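Local structure of L protein (CAS virus, 5MV0) at residues P77-P80 / T81-H84; K114-I117 / T118-L122; T193-F196 / K197-T200. The protein probably serves as the endonuclease part of the viral polymerase, cutting capped host RNAs to supply primers for transcription (cap-snatching). All blocks are in the same frame, centred on the assembly; numbering follows the deposited sequence.

Overall arrangement
Contacts 1 and 2 belong to the cap-snatching domain, in a loop before strand 89-93 and on helix 110-122 respectively. Their centres lie 22 Å apart, and within the chain they come to about 5 Å at the nearest atoms without touching. They meet across the subunit interface: each phosphate ion lies between His84 of one subunit (contact 1) and Ser119 of the other (contact 2), so the pair marks a reciprocal interface. Contact 3 caps the short helix 196-200 across the chain's centre from contact 1, 47 Å away centre to centre. It is 29 Å from contact 2 by centres, about 14 Å by nearest atoms.

Contact 1: P77-P80 / T81-H84; sequences PIHP and TFQH. With PO4 (phosphate ion), chain F.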
loop_
_atom_site.group_PDB
_atom_site.type_symbol
_atom_site.label_atom_id
_atom_site.label_comp_id
_atom_site.label_asym_id
_atom_site.label_seq_id
_atom_site.Cartn_x
_atom_site.Cartn_y
_atom_site.Cartn_z
ATOM N N PRO B 77 16.009 29.643 15.125
ATOM C CA PRO B 77 17.176 29.596 14.227
ATOM C C PRO B 77 18.525 29.619 14.931
ATOM O O PRO B 77 19.475 28.993 14.440
ATOM C CB PRO B 77 16.977 30.840 13.351
ATOM C CG PRO B 77 15.496 31.026 13.310
ATOM C CD PRO B 77 14.988 30.606 14.671
ATOM N N ILE B 78 18.651 30.305 16.062
ATOM C CA ILE B 78 19.927 30.425 16.761
ATOM C C ILE B 78 19.876 29.569 18.016
ATOM O O ILE B 78 19.058 29.819 18.910
ATOM C CB ILE B 78 20.259 31.880 17.124
ATOM C CG1 ILE B 78 20.417 32.737 15.871
ATOM C CG2 ILE B 78 21.523 31.923 17.970
ATOM C CD1 ILE B 78 19.150 33.473 15.469
ATOM N N HIS B 79 20.769 28.584 18.102
ATOM C CA HIS B 79 20.815 27.743 19.291
ATOM C C HIS B 79 22.141 26.993 19.338
ATOM O O HIS B 79 22.771 26.791 18.292
ATOM C CB HIS B 79 19.625 26.777 19.310
ATOM C CG HIS B 79 19.684 25.712 18.259
ATOM N ND1 HIS B 79 20.429 24.561 18.409
ATOM C CD2 HIS B 79 19.077 25.614 17.051
ATOM C CE1 HIS B 79 20.288 23.806 17.334
ATOM N NE2 HIS B 79 19.468 24.420 16.497
ATOM N N PRO B 80 22.608 26.581 20.515
ATOM C CA PRO B 80 23.838 25.791 20.576
ATOM C C PRO B 80 23.629 24.411 19.972
ATOM O O PRO B 80 22.507 23.918 19.849
ATOM C CB PRO B 80 24.121 25.695 22.075
ATOM C CG PRO B 80 22.758 25.725 22.684
ATOM C CD PRO B 80 21.983 26.709 21.844
ATOM N N THR B 81 24.743 23.794 19.591
ATOM C CA THR B 81 24.723 22.446 19.037
ATOM C C THR B 81 24.377 21.455 20.143
ATOM O O THR B 81 25.086 21.369 21.152
ATOM C CB THR B 81 26.082 22.111 18.414
ATOM O OG1 THR B 81 26.328 22.981 17.301
ATOM C CG2 THR B 81 26.143 20.648 17.938
ATOM N N PHE B 82 23.278 20.729 19.975
ATOM C CA PHE B 82 22.915 19.692 20.924
ATOM C C PHE B 82 23.489 18.349 20.492
ATOM O O PHE B 82 24.040 18.193 19.400
ATOM C CB PHE B 82 21.398 19.591 21.074
ATOM C CG PHE B 82 20.768 20.819 21.656
ATOM C CD1 PHE B 82 20.933 21.121 22.996
ATOM C CD2 PHE B 82 20.022 21.673 20.868
ATOM C CE1 PHE B 82 20.358 22.259 23.542
ATOM C CE2 PHE B 82 19.451 22.816 21.405
ATOM C CZ PHE B 82 19.620 23.105 22.748
ATOM N N GLN B 83 23.353 17.369 21.376
ATOM C CA GLN B 83 23.714 16.009 21.011
ATOM C C GLN B 83 22.895 15.568 19.799
ATOM O O GLN B 83 21.800 16.079 19.537
ATOM C CB GLN B 83 23.479 15.063 22.184
ATOM C CG GLN B 83 22.055 15.097 22.734
ATOM C CD GLN B 83 21.874 16.122 23.854
ATOM O OE1 GLN B 83 22.361 17.249 23.770
ATOM N NE2 GLN B 83 21.171 15.725 24.911
ATOM N N HIS B 84 23.449 14.631 19.046
ATOM C CA HIS B 84 22.753 14.103 17.883
ATOM C C HIS B 84 21.696 13.110 18.342
ATOM O O HIS B 84 22.016 12.110 18.987
ATOM C CB HIS B 84 23.718 13.441 16.910
ATOM C CG HIS B 84 23.020 12.751 15.782
ATOM N ND1 HIS B 84 22.391 13.446 14.769
ATOM C CD2 HIS B 84 22.786 11.439 15.544
ATOM C CE1 HIS B 84 21.833 12.587 13.934
ATOM N NE2 HIS B 84 22.053 11.363 14.384
HETATM P P PO4 F . 23.075 16.897 13.955
HETATM O O1 PO4 F . 24.418 16.254 13.730
HETATM O O2 PO4 F . 22.401 16.257 15.146
HETATM O O3 PO4 F . 22.205 16.836 12.732
HETATM O O4 PO4 F . 23.303 18.357 14.254
#
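One carbonyl oxygen meets two aromatic rings in different ways: Pro80 O is 3.4 Å above the plane of the Phe82 ring, toward its rim, and also accepts a hydrogen bond from the imidazole of His79. The bond from His79 ND1 to Pro80 O is short, 2.6 Å, and bent, with the donor standing 42° out of the carbonyl plane. A first torsion of 69° puts His79 CG between its backbone N and carbonyl carbon, which turns the ring forward along the chain to meet this oxygen. The rings of His79 and Phe82 lie nearly parallel, at 13°, but are slid so far apart (centroids 5.5 Å) that they hardly overlap; His79 ND1 to Phe82 CE2, 3.6 Å, is their closest pair. On the proline side, Pro80 CG meets Phe82 CZ at 4.1 Å. This loop links helix 68-73 to strand 89-93 in the arenavirus cap-snatching domain. Phe82 lies buried against Ile72 and Val127, with His130 edge-to-face to it, while Asn69 OD1 accepts from its backbone N. Further on, His84 ND1 gives a straighter bond, 2.8 Å, to O2 of a phosphate ion lying at the ring edge and in its plane. The same ion, probably from the crystallisation liquor, is also bound by Ser67 and Asn69 of the same chain and by Ser119 of the second subunit.

Contact 2: K114-I117 / T118-L122; sequences KRKI and TSDKL. With PO4 (phosphate ion), chain H.
Lys116 and Asp120, one helical turn apart, form the close side of this contact. Lys116 NZ lies 2.8 Å from Asp120 OD1 in a salt bridge that meets the syn side of that oxygen, 22° out of the carboxylate plane. The lysine leaves the backbone with CG anti to its N (chi1 175°) and bends at chi2, which turns the aliphatic chain toward Asp120, its end obliquely in front of the two carboxylate oxygens; Lys116 CE comes to 3.1 Å from Asp120 OD2. Thr118 is held as closely: it folds its hydroxyl back on the preceding turn, so that OG1 and N, each 2.9 Å from Lys114 O, grip this oxygen from opposite faces of its carbonyl plane. Lys116, Ile117 and Asp120 reach the central mixed sheet: Lys116 touches Ser105 and Ser144, Asp120 touches Glu103 and Val142, and Ile117 touches Val142 and Ser144. A helix laid over such a sheet is consistent with the PDDEXK nuclease fold to which the cap-snatching domain belongs. Ser119 belongs to the side of the second subunit. Its OG stands 2.7 Å from Lys116 O and 3.0 Å from O4 of a phosphate ion, and its one proton could serve either acceptor. His84 of the second subunit packs on both Lys116 and Asp120, and together with Ser67 and Asn69 of that subunit it also holds the phosphate; Thr81 of the same subunit packs on Leu122. The loose, solvent-exposed part is left to the long chains. Those of Lys114 and Lys121 extend outward with little contact along the helix, and Arg115 directs its guanidinium to Asp112, which holds NH1 in a salt bridge.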
loop_
_atom_site.group_PDB
_atom_site.type_symbol
_atom_site.label_atom_id
_atom_site.label_comp_id
_atom_site.label_asym_id
_atom_site.label_seq_id
_atom_site.Cartn_x
_atom_site.Cartn_y
_atom_site.Cartn_z
ATOM N N LYS B 114 10.892 -0.574 31.050
ATOM C CA LYS B 114 11.387 0.494 31.914
ATOM C C LYS B 114 12.795 0.913 31.523
ATOM O O LYS B 114 13.097 2.111 31.467
ATOM C CB LYS B 114 11.351 0.055 33.386
ATOM C CG LYS B 114 9.949 -0.213 33.913
ATOM C CD LYS B 114 9.758 0.311 35.331
ATOM C CE LYS B 114 8.549 -0.336 36.002
ATOM N NZ LYS B 114 7.322 -0.261 35.154
ATOM N N ARG B 115 13.668 -0.063 31.260
ATOM C CA ARG B 115 15.045 0.243 30.888
ATOM C C ARG B 115 15.102 0.925 29.530
ATOM O O ARG B 115 15.896 1.853 29.327
ATOM C CB ARG B 115 15.888 -1.032 30.876
ATOM C CG ARG B 115 15.860 -1.801 32.187
ATOM C CD ARG B 115 17.156 -2.559 32.413
ATOM N NE ARG B 115 17.530 -3.343 31.243
ATOM C CZ ARG B 115 16.959 -4.491 30.900
ATOM N NH1 ARG B 115 15.976 -4.997 31.640
ATOM N NH2 ARG B 115 17.369 -5.132 29.811
ATOM N N LYS B 116 14.268 0.477 28.591
ATOM C CA LYS B 116 14.196 1.147 27.294
ATOM C C LYS B 116 13.762 2.595 27.458
ATOM O O LYS B 116 14.387 3.506 26.905
ATOM C CB LYS B 116 13.234 0.399 26.361
ATOM C CG LYS B 116 13.019 1.097 25.027
ATOM C CD LYS B 116 14.346 1.438 24.324
ATOM C CE LYS B 116 14.079 1.941 22.904
ATOM N NZ LYS B 116 15.302 2.428 22.196
ATOM N N ILE B 117 12.691 2.827 28.219
ATOM C CA ILE B 117 12.220 4.191 28.442
ATOM C C ILE B 117 13.321 5.039 29.066
ATOM O O ILE B 117 13.536 6.196 28.676
ATOM C CB ILE B 117 10.947 4.189 29.313
ATOM C CG1 ILE B 117 9.763 3.584 28.541
ATOM C CG2 ILE B 117 10.621 5.600 29.779
ATOM C CD1 ILE B 117 8.612 3.139 29.438
ATOM N N THR B 118 14.047 4.473 30.030
ATOM C CA THR B 118 15.128 5.218 30.673
ATOM C C THR B 118 16.228 5.555 29.677
ATOM O O THR B 118 16.695 6.696 29.614
ATOM C CB THR B 118 15.698 4.414 31.840
ATOM O OG1 THR B 118 14.669 4.191 32.809
ATOM C CG2 THR B 118 16.844 5.170 32.496
ATOM N N SER B 119 16.659 4.568 28.885
ATOM C CA SER B 119 17.704 4.827 27.903
ATOM C C SER B 119 17.266 5.883 26.896
ATOM O O SER B 119 18.069 6.729 26.490
ATOM C CB SER B 119 18.083 3.538 27.182
ATOM O OG SER B 119 17.005 3.115 26.362
ATOM N N ASP B 120 15.995 5.852 26.476
ATOM C CA ASP B 120 15.529 6.807 25.474
ATOM C C ASP B 120 15.441 8.219 26.047
ATOM O O ASP B 120 15.854 9.191 25.402
ATOM C CB ASP B 120 14.169 6.382 24.921
ATOM C CG ASP B 120 14.280 5.330 23.829
ATOM O OD1 ASP B 120 15.421 4.947 23.452
ATOM O OD2 ASP B 120 13.209 4.921 23.319
ATOM N N LYS B 121 14.896 8.358 27.253
ATOM C CA LYS B 121 14.780 9.693 27.827
ATOM C C LYS B 121 16.147 10.277 28.160
ATOM O O LYS B 121 16.333 11.492 28.083
ATOM C CB LYS B 121 13.892 9.669 29.073
ATOM C CG LYS B 121 13.314 11.042 29.390
ATOM C CD LYS B 121 12.166 10.980 30.380
ATOM C CE LYS B 121 11.502 12.349 30.506
ATOM N NZ LYS B 121 12.493 13.435 30.756
ATOM N N LEU B 122 17.122 9.435 28.500
ATOM C CA LEU B 122 18.435 9.954 28.869
ATOM C C LEU B 122 19.161 10.601 27.695
ATOM O O LEU B 122 20.063 11.415 27.918
ATOM C CB LEU B 122 19.295 8.841 29.461
ATOM C CG LEU B 122 19.051 8.516 30.941
ATOM C CD1 LEU B 122 19.842 7.281 31.350
ATOM C CD2 LEU B 122 19.415 9.709 31.832
HETATM P P PO4 H . 19.318 0.373 24.930
HETATM O O1 PO4 H . 19.666 -0.875 24.155
HETATM O O2 PO4 H . 19.442 0.066 26.403
HETATM O O3 PO4 H . 20.266 1.490 24.594
HETATM O O4 PO4 H . 17.910 0.807 24.620
#

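Contact 3: T193-F196 / K197-T200; sequences TYDF and KTLT
Helix 196-200 opens with an N-cap: Asp195 turns its carboxylate back over the first turn and accepts there from Thr198. Two donors of the threonine converge on one oxygen, Thr198 OG1 at 2.7 Å and Thr198 N at 2.8 Å from Asp195 OD1, both from the same face of the carboxylate. The hydroxyl arrives on the syn side, 24° out of the plane, whereas the amide comes from well above it, 42° out. Asp195 reaches this position with CG between its backbone N and carbonyl carbon (chi1 56°), and its side chain runs at about a right angle to that of Thr198. A backbone bond runs from Leu199 N to Asp195 O. Leu199 bends toward the residue before the cap, and its CG lies 4.3 Å from Tyr194 CB, the apolar pairing of a hydrophobic staple. Behind them, the Tyr194 ring is held edge-to-face by Phe159 of helix 155-170 and in a cation-pi contact by Lys147; Leu199 packs on the same phenylalanine. At the far end, Thr200 returns to Phe196. Its OG1 lies 2.8 Å from Phe196 O as donor, while the methyl CG2 sits over one face of the Phe196 ring, 3.9 Å from the centroid, in a CH-pi contact. The backbone bond from Thr200 N to Phe196 O is weak, so the hydroxyl is the stronger link to that carbonyl. With the carboxylate taking up an amide of the first turn, the partial positive charge at the helix start would probably favour the ionised form of Asp195.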
loop_
_atom_site.group_PDB
_atom_site.type_symbol
_atom_site.label_atom_id
_atom_site.label_comp_id
_atom_site.label_asym_id
_atom_site.label_seq_id
_atom_site.Cartn_x
_atom_site.Cartn_y
_atom_site.Cartn_z
ATOM N N THR B 193 4.006 -13.980 23.843
ATOM C CA THR B 193 2.889 -13.226 24.401
ATOM C C THR B 193 1.622 -13.312 23.551
ATOM O O THR B 193 0.584 -12.778 23.959
ATOM C CB THR B 193 3.274 -11.754 24.607
ATOM O OG1 THR B 193 3.300 -11.072 23.347
ATOM C CG2 THR B 193 4.641 -11.644 25.281
ATOM N N TYR B 194 1.670 -13.958 22.393
ATOM C CA TYR B 194 0.462 -14.149 21.602
ATOM C C TYR B 194 -0.259 -15.423 22.031
ATOM O O TYR B 194 0.333 -16.337 22.604
ATOM C CB TYR B 194 0.795 -14.207 20.115
ATOM C CG TYR B 194 1.150 -12.862 19.535
ATOM C CD1 TYR B 194 0.171 -12.052 18.964
ATOM C CD2 TYR B 194 2.459 -12.395 19.565
ATOM C CE1 TYR B 194 0.485 -10.816 18.436
ATOM C CE2 TYR B 194 2.783 -11.158 19.039
ATOM C CZ TYR B 194 1.796 -10.374 18.477
ATOM O OH TYR B 194 2.125 -9.144 17.953
ATOM N N ASP B 195 -1.553 -15.479 21.730
ATOM C CA ASP B 195 -2.366 -16.614 22.140
ATOM C C ASP B 195 -2.026 -17.869 21.335
ATOM O O ASP B 195 -1.524 -17.813 20.204
ATOM C CB ASP B 195 -3.853 -16.279 21.988
ATOM C CG ASP B 195 -4.206 -15.847 20.586
ATOM O OD1 ASP B 195 -4.610 -16.701 19.776
ATOM O OD2 ASP B 195 -4.059 -14.648 20.281
ATOM N N PHE B 196 -2.331 -19.018 21.944
ATOM C CA PHE B 196 -2.028 -20.316 21.352
ATOM C C PHE B 196 -2.707 -20.503 20.001
ATOM O O PHE B 196 -2.143 -21.152 19.111
ATOM C CB PHE B 196 -2.455 -21.418 22.329
ATOM C CG PHE B 196 -2.210 -22.819 21.836
ATOM C CD1 PHE B 196 -0.962 -23.403 21.961
ATOM C CD2 PHE B 196 -3.249 -23.570 21.290
ATOM C CE1 PHE B 196 -0.741 -24.692 21.524
ATOM C CE2 PHE B 196 -3.037 -24.866 20.860
ATOM C CZ PHE B 196 -1.783 -25.429 20.974
ATOM N N LYS B 197 -3.910 -19.948 19.820
ATOM C CA LYS B 197 -4.605 -20.150 18.554
ATOM C C LYS B 197 -3.908 -19.398 17.430
ATOM O O LYS B 197 -3.703 -19.949 16.340
ATOM C CB LYS B 197 -6.071 -19.721 18.671
ATOM C CG LYS B 197 -6.852 -19.866 17.358
ATOM C CD LYS B 197 -8.353 -19.689 17.574
ATOM C CE LYS B 197 -9.136 -19.928 16.286
ATOM N NZ LYS B 197 -9.097 -18.716 15.417
ATOM N N THR B 198 -3.536 -18.141 17.682
ATOM C CA THR B 198 -2.776 -17.375 16.702
ATOM C C THR B 198 -1.446 -18.056 16.387
ATOM O O THR B 198 -1.040 -18.147 15.219
ATOM C CB THR B 198 -2.557 -15.961 17.237
ATOM O OG1 THR B 198 -3.832 -15.355 17.520
ATOM C CG2 THR B 198 -1.798 -15.095 16.233
ATOM N N LEU B 199 -0.769 -18.565 17.421
ATOM C CA LEU B 199 0.553 -19.152 17.249
ATOM C C LEU B 199 0.521 -20.411 16.393
ATOM O O LEU B 199 1.509 -20.714 15.714
ATOM C CB LEU B 199 1.163 -19.464 18.618
ATOM C CG LEU B 199 1.806 -18.297 19.357
ATOM C CD1 LEU B 199 1.930 -18.574 20.855
ATOM C CD2 LEU B 199 3.180 -17.992 18.749
ATOM N N THR B 200 -0.584 -21.165 16.416
ATOM C CA THR B 200 -0.608 -22.485 15.801
ATOM C C THR B 200 -1.508 -22.581 14.580
ATOM O O THR B 200 -1.486 -23.610 13.898
ATOM C CB THR B 200 -1.039 -23.558 16.823
ATOM O OG1 THR B 200 -2.379 -23.303 17.290
ATOM C CG2 THR B 200 -0.066 -23.602 18.009
#